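Local atomic coordinates of putative ABC transporter, ATP-binding protein ComA (Streptococcus mutans, PDB entry 3K8U), a protein that is a putative ABC transporter whose peptidase domain belongs to the C39 family, a branch of the papain-like CA clan of peptidases. Residues A20-V25 / E56-L61; T49-I54 / T132-F137. One frame throughout, in Å; residues are numbered along the deposited sequence.

Interaction 1: residues A20-V25 / E56-L61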
loop_
_atom_site.group_PDB
_atom_site.type_symbol
_atom_site.label_atom_id
_atom_site.label_comp_id
_atom_site.label_asym_id
_atom_site.label_seq_id
_atom_site.Cartn_x
_atom_site.Cartn_y
_atom_site.Cartn_z
ATOM N N ALA A 20 5.702 1.275 -5.771
ATOM C CA ALA A 20 6.212 1.868 -4.535
ATOM C C ALA A 20 5.686 1.220 -3.257
ATOM O O ALA A 20 6.474 0.910 -2.361
ATOM C CB ALA A 20 5.955 3.370 -4.512
ATOM N N VAL A 21 4.369 1.031 -3.145
ATOM C CA VAL A 21 3.830 0.399 -1.937
ATOM C C VAL A 21 4.296 -1.050 -1.817
ATOM O O VAL A 21 4.585 -1.516 -0.718
ATOM C CB VAL A 21 2.271 0.485 -1.823
ATOM C CG1 VAL A 21 1.842 1.943 -1.744
ATOM C CG2 VAL A 21 1.583 -0.229 -2.978
ATOM N N LEU A 22 4.410 -1.747 -2.946
ATOM C CA LEU A 22 4.869 -3.131 -2.924
ATOM C C LEU A 22 6.325 -3.183 -2.458
ATOM O O LEU A 22 6.684 -4.015 -1.623
ATOM C CB LEU A 22 4.713 -3.787 -4.301
ATOM C CG LEU A 22 5.168 -5.249 -4.419
ATOM C CD1 LEU A 22 4.488 -6.112 -3.364
ATOM C CD2 LEU A 22 4.865 -5.771 -5.814
ATOM N N ALA A 23 7.151 -2.275 -2.974
ATOM C CA ALA A 23 8.560 -2.213 -2.582
ATOM C C ALA A 23 8.674 -1.906 -1.087
ATOM O O ALA A 23 9.534 -2.456 -0.388
ATOM C CB ALA A 23 9.297 -1.149 -3.399
ATOM N N SER A 24 7.784 -1.047 -0.597
ATOM C CA SER A 24 7.772 -0.663 0.813
ATOM C C SER A 24 7.517 -1.855 1.729
ATOM O O SER A 24 8.259 -2.077 2.692
ATOM C CB SER A 24 6.716 0.418 1.064
ATOM O OG SER A 24 6.976 1.582 0.299
ATOM N N VAL A 25 6.467 -2.616 1.431
ATOM C CA VAL A 25 6.116 -3.787 2.229
ATOM C C VAL A 25 7.218 -4.840 2.144
ATOM O O VAL A 25 7.629 -5.402 3.161
ATOM C CB VAL A 25 4.768 -4.394 1.783
ATOM C CG1 VAL A 25 4.507 -5.712 2.509
ATOM C CG2 VAL A 25 3.637 -3.410 2.076
ATOM N N GLU A 56 -0.299 -9.993 -8.253
ATOM C CA GLU A 56 0.473 -10.865 -9.136
ATOM C C GLU A 56 1.970 -10.702 -8.909
ATOM O O GLU A 56 2.705 -11.689 -8.836
ATOM C CB GLU A 56 0.143 -10.586 -10.605
ATOM C CG GLU A 56 -1.266 -10.990 -11.014
ATOM C CD GLU A 56 -1.555 -10.732 -12.485
ATOM O OE1 GLU A 56 -1.157 -9.665 -13.007
ATOM O OE2 GLU A 56 -2.190 -11.602 -13.120
ATOM N N ALA A 57 2.413 -9.453 -8.788
ATOM C CA ALA A 57 3.823 -9.159 -8.562
ATOM C C ALA A 57 4.280 -9.725 -7.221
ATOM O O ALA A 57 5.322 -10.376 -7.141
ATOM C CB ALA A 57 4.065 -7.659 -8.620
ATOM N N ALA A 58 3.480 -9.503 -6.180
ATOM C CA ALA A 58 3.796 -9.992 -4.842
ATOM C C ALA A 58 3.959 -11.514 -4.824
ATOM O O ALA A 58 4.853 -12.037 -4.156
ATOM C CB ALA A 58 2.716 -9.567 -3.860
ATOM N N LYS A 59 3.094 -12.214 -5.558
ATOM C CA LYS A 59 3.144 -13.675 -5.635
ATOM C C LYS A 59 4.414 -14.147 -6.342
ATOM O O LYS A 59 4.991 -15.173 -5.977
ATOM C CB LYS A 59 1.906 -14.226 -6.349
ATOM C CG LYS A 59 0.626 -14.168 -5.524
ATOM C CD LYS A 59 -0.539 -14.811 -6.265
ATOM C CE LYS A 59 -1.817 -14.801 -5.433
ATOM N NZ LYS A 59 -1.710 -15.622 -4.188
ATOM N N LYS A 60 4.844 -13.396 -7.353
ATOM C CA LYS A 60 6.060 -13.720 -8.093
ATOM C C LYS A 60 7.274 -13.487 -7.195
ATOM O O LYS A 60 8.338 -14.064 -7.415
ATOM C CB LYS A 60 6.183 -12.852 -9.350
ATOM C CG LYS A 60 5.123 -13.095 -10.413
ATOM C CD LYS A 60 5.297 -12.112 -11.560
ATOM C CE LYS A 60 4.211 -12.260 -12.613
ATOM N NZ LYS A 60 4.343 -11.217 -13.677
ATOM N N LEU A 61 7.110 -12.625 -6.194
ATOM C CA LEU A 61 8.183 -12.319 -5.255
ATOM C C LEU A 61 8.250 -13.345 -4.125
ATOM O O LEU A 61 9.116 -13.258 -3.255
ATOM C CB LEU A 61 8.000 -10.922 -4.664
ATOM C CG LEU A 61 8.057 -9.711 -5.596
ATOM C CD1 LEU A 61 7.803 -8.451 -4.787
ATOM C CD2 LEU A 61 9.407 -9.636 -6.294
#
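Leu22 carries this contact for helix 17-28, spreading its two methyl branches over the last turn of helix 51-60. Its CG stands anti to the backbone N (chi1 180°), beside the carbonyl carbon, the rotation in which the branches reach helix 51-60; chi2 of 54° then turns the fork so that CD1 faces Ala58 and CD2 faces Ala57. CD2 presses on Ala57 CB at 3.5 Å, tighter than usual van der Waals contact, while CD1 rests against Ala58 CB at 3.9 Å. With single methyl groups at both positions, the helix surface is low enough for a leucine to come close to it, and CD2 lies 4.0 Å from Ala58 N. Leu61, just past the helix end, meets Leu22 tip to tip, its CD1 4.1 Å from Leu22 CD2. The pairing belongs to the helical part of this papain-like domain, where helices 17-28 and 51-60 pack side by side and both touch strand 134-140: Leu22 and Ala58 each meet Leu138, and Leu38 of helix 35-41 touches both Leu22 and Leu61. No hydrogen bond crosses between the segments. The buried hydroxyl of Ser24 is satisfied by Ala20 O, 2.8 Å from OG, and by Val9 N.

Interaction 2: residues T49-I54 / T132-F137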
loop_
_atom_site.group_PDB
_atom_site.type_symbol
_atom_site.label_atom_id
_atom_site.label_comp_id
_atom_site.label_asym_id
_atom_site.label_seq_id
_atom_site.Cartn_x
_atom_site.Cartn_y
_atom_site.Cartn_z
ATOM N N THR A 49 -1.033 1.027 -11.605
ATOM C CA THR A 49 -1.093 -0.394 -11.289
ATOM C C THR A 49 -2.466 -0.762 -10.755
ATOM O O THR A 49 -3.060 -0.014 -9.978
ATOM C CB THR A 49 -0.054 -0.775 -10.211
ATOM O OG1 THR A 49 1.189 -0.126 -10.491
ATOM C CG2 THR A 49 0.165 -2.285 -10.182
ATOM N N THR A 50 -2.977 -1.907 -11.193
ATOM C CA THR A 50 -4.271 -2.382 -10.727
ATOM C C THR A 50 -3.999 -3.207 -9.477
ATOM O O THR A 50 -2.849 -3.566 -9.200
ATOM C CB THR A 50 -4.969 -3.278 -11.775
ATOM O OG1 THR A 50 -4.199 -4.467 -11.979
ATOM C CG2 THR A 50 -5.111 -2.544 -13.102
ATOM N N ALA A 51 -5.046 -3.488 -8.710
ATOM C CA ALA A 51 -4.908 -4.285 -7.496
ATOM C C ALA A 51 -4.410 -5.677 -7.873
ATOM O O ALA A 51 -3.617 -6.283 -7.148
ATOM C CB ALA A 51 -6.243 -4.376 -6.775
ATOM N N LEU A 52 -4.867 -6.164 -9.026
ATOM C CA LEU A 52 -4.475 -7.477 -9.534
ATOM C C LEU A 52 -2.976 -7.484 -9.832
ATOM O O LEU A 52 -2.282 -8.460 -9.544
ATOM C CB LEU A 52 -5.255 -7.798 -10.813
ATOM C CG LEU A 52 -6.001 -9.134 -10.905
ATOM C CD1 LEU A 52 -5.032 -10.302 -10.773
ATOM C CD2 LEU A 52 -7.074 -9.197 -9.830
ATOM N N GLY A 53 -2.490 -6.383 -10.406
ATOM C CA GLY A 53 -1.080 -6.253 -10.731
ATOM C C GLY A 53 -0.201 -6.311 -9.494
ATOM O O GLY A 53 0.859 -6.942 -9.509
ATOM N N ILE A 54 -0.627 -5.647 -8.424
ATOM C CA ILE A 54 0.129 -5.656 -7.173
ATOM C C ILE A 54 0.186 -7.085 -6.623
ATOM O O ILE A 54 1.255 -7.582 -6.250
ATOM C CB ILE A 54 -0.513 -4.722 -6.113
ATOM C CG1 ILE A 54 -0.343 -3.258 -6.523
ATOM C CG2 ILE A 54 0.108 -4.963 -4.742
ATOM C CD1 ILE A 54 -0.981 -2.276 -5.557
ATOM N N THR A 132 -11.308 2.827 -0.499
ATOM C CA THR A 132 -12.323 2.060 -1.218
ATOM C C THR A 132 -12.754 0.847 -0.399
ATOM O O THR A 132 -13.742 0.192 -0.728
ATOM C CB THR A 132 -11.801 1.515 -2.568
ATOM O OG1 THR A 132 -10.756 0.561 -2.328
ATOM C CG2 THR A 132 -11.275 2.644 -3.453
ATOM N N GLY A 133 -12.006 0.554 0.661
ATOM C CA GLY A 133 -12.289 -0.606 1.482
ATOM C C GLY A 133 -11.363 -1.760 1.118
ATOM O O GLY A 133 -11.236 -2.722 1.874
ATOM N N LEU A 134 -10.705 -1.665 -0.036
ATOM C CA LEU A 134 -9.795 -2.714 -0.478
ATOM C C LEU A 134 -8.489 -2.699 0.301
ATOM O O LEU A 134 -7.839 -1.656 0.430
ATOM C CB LEU A 134 -9.490 -2.592 -1.978
ATOM C CG LEU A 134 -8.535 -3.666 -2.526
ATOM C CD1 LEU A 134 -9.226 -5.021 -2.531
ATOM C CD2 LEU A 134 -8.077 -3.308 -3.927
ATOM N N ALA A 135 -8.122 -3.862 0.832
ATOM C CA ALA A 135 -6.882 -4.017 1.587
ATOM C C ALA A 135 -6.163 -5.255 1.063
ATOM O O ALA A 135 -6.789 -6.285 0.815
ATOM C CB ALA A 135 -7.171 -4.168 3.079
ATOM N N ILE A 136 -4.859 -5.129 0.848
ATOM C CA ILE A 136 -4.051 -6.236 0.358
ATOM C C ILE A 136 -3.019 -6.566 1.422
ATOM O O ILE A 136 -2.223 -5.711 1.818
ATOM C CB ILE A 136 -3.345 -5.883 -0.979
ATOM C CG1 ILE A 136 -4.391 -5.543 -2.046
ATOM C CG2 ILE A 136 -2.475 -7.062 -1.453
ATOM C CD1 ILE A 136 -3.820 -4.923 -3.307
ATOM N N PHE A 137 -3.075 -7.805 1.906
ATOM C CA PHE A 137 -2.160 -8.299 2.927
ATOM C C PHE A 137 -1.142 -9.243 2.298
ATOM O O PHE A 137 -1.498 -10.102 1.486
ATOM C CB PHE A 137 -2.941 -9.029 4.028
ATOM C CG PHE A 137 -3.799 -8.121 4.872
ATOM C CD1 PHE A 137 -3.338 -7.652 6.097
ATOM C CD2 PHE A 137 -5.052 -7.714 4.429
ATOM C CE1 PHE A 137 -4.108 -6.787 6.868
ATOM C CE2 PHE A 137 -5.833 -6.849 5.193
ATOM C CZ PHE A 137 -5.359 -6.381 6.414
#
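Ala51 and Ile54, at the start of helix 51-60, meet Leu134 and Ile136 on one face of strand 134-140. Ahead of them, Thr49 ties the incoming chain to its surroundings, with OG1 hydrogen-bonded to Thr44 OG1 and its carbonyl O to Tyr97 OH. Thr50 is the N-cap: its OG1 accepts from Gly53 N at 3.0 Å with an N-H...acceptor angle of 151°, occupying an amide that the helix itself leaves without a carbonyl partner. Ala51 then turns its methyl to the strand, where CB touches Leu134 CD2 at 3.6 Å; a side chain this small lets the helix start lie close to the sheet. The arrangement is a helix laid on one face of an antiparallel sheet, with alternate strand residues, 134 and 136, pointing at it. Ile54, about one turn on, crosses Ile136 obliquely, its CG2 4.2 Å from Ile136 CD1. The reach comes from the extended Ile136 chain (chi2 169°), which carries CD1 out between Ile54 and Ala51, 4.1 Å from Ala51 O. Where the chain turns the corner at Gly133, Thr132 OG1 accepts from Leu134 N at 3.2 Å in an ST turn, and the positive phi of Gly133 suits a residue without a side chain.

How the interactions relate
Helix 51-60 is common to both contacts: its first turn meets strand 134-140 in interaction 2, and its last turn meets helix 17-28 in interaction 1. Their centres are about 11 Å apart, but the two also touch directly. Val21 CG2 lies 4.2 Å from Ile54 CD1, so apolar packing runs on from one contact to the other, and Leu22 CD2 of interaction 1 packs against the backbone of interaction 2, 4.1 Å from Ile54 O. Tyr97 of the sheet touches both Val21 and Ile54, while Leu138, farther along strand 134-140, packs on Leu22 and Ala58. Helices 17-28, 35-41 and 51-60 and the sheet thus share one apolar interior within the peptidase domain, Leu38 joining from helix 35-41.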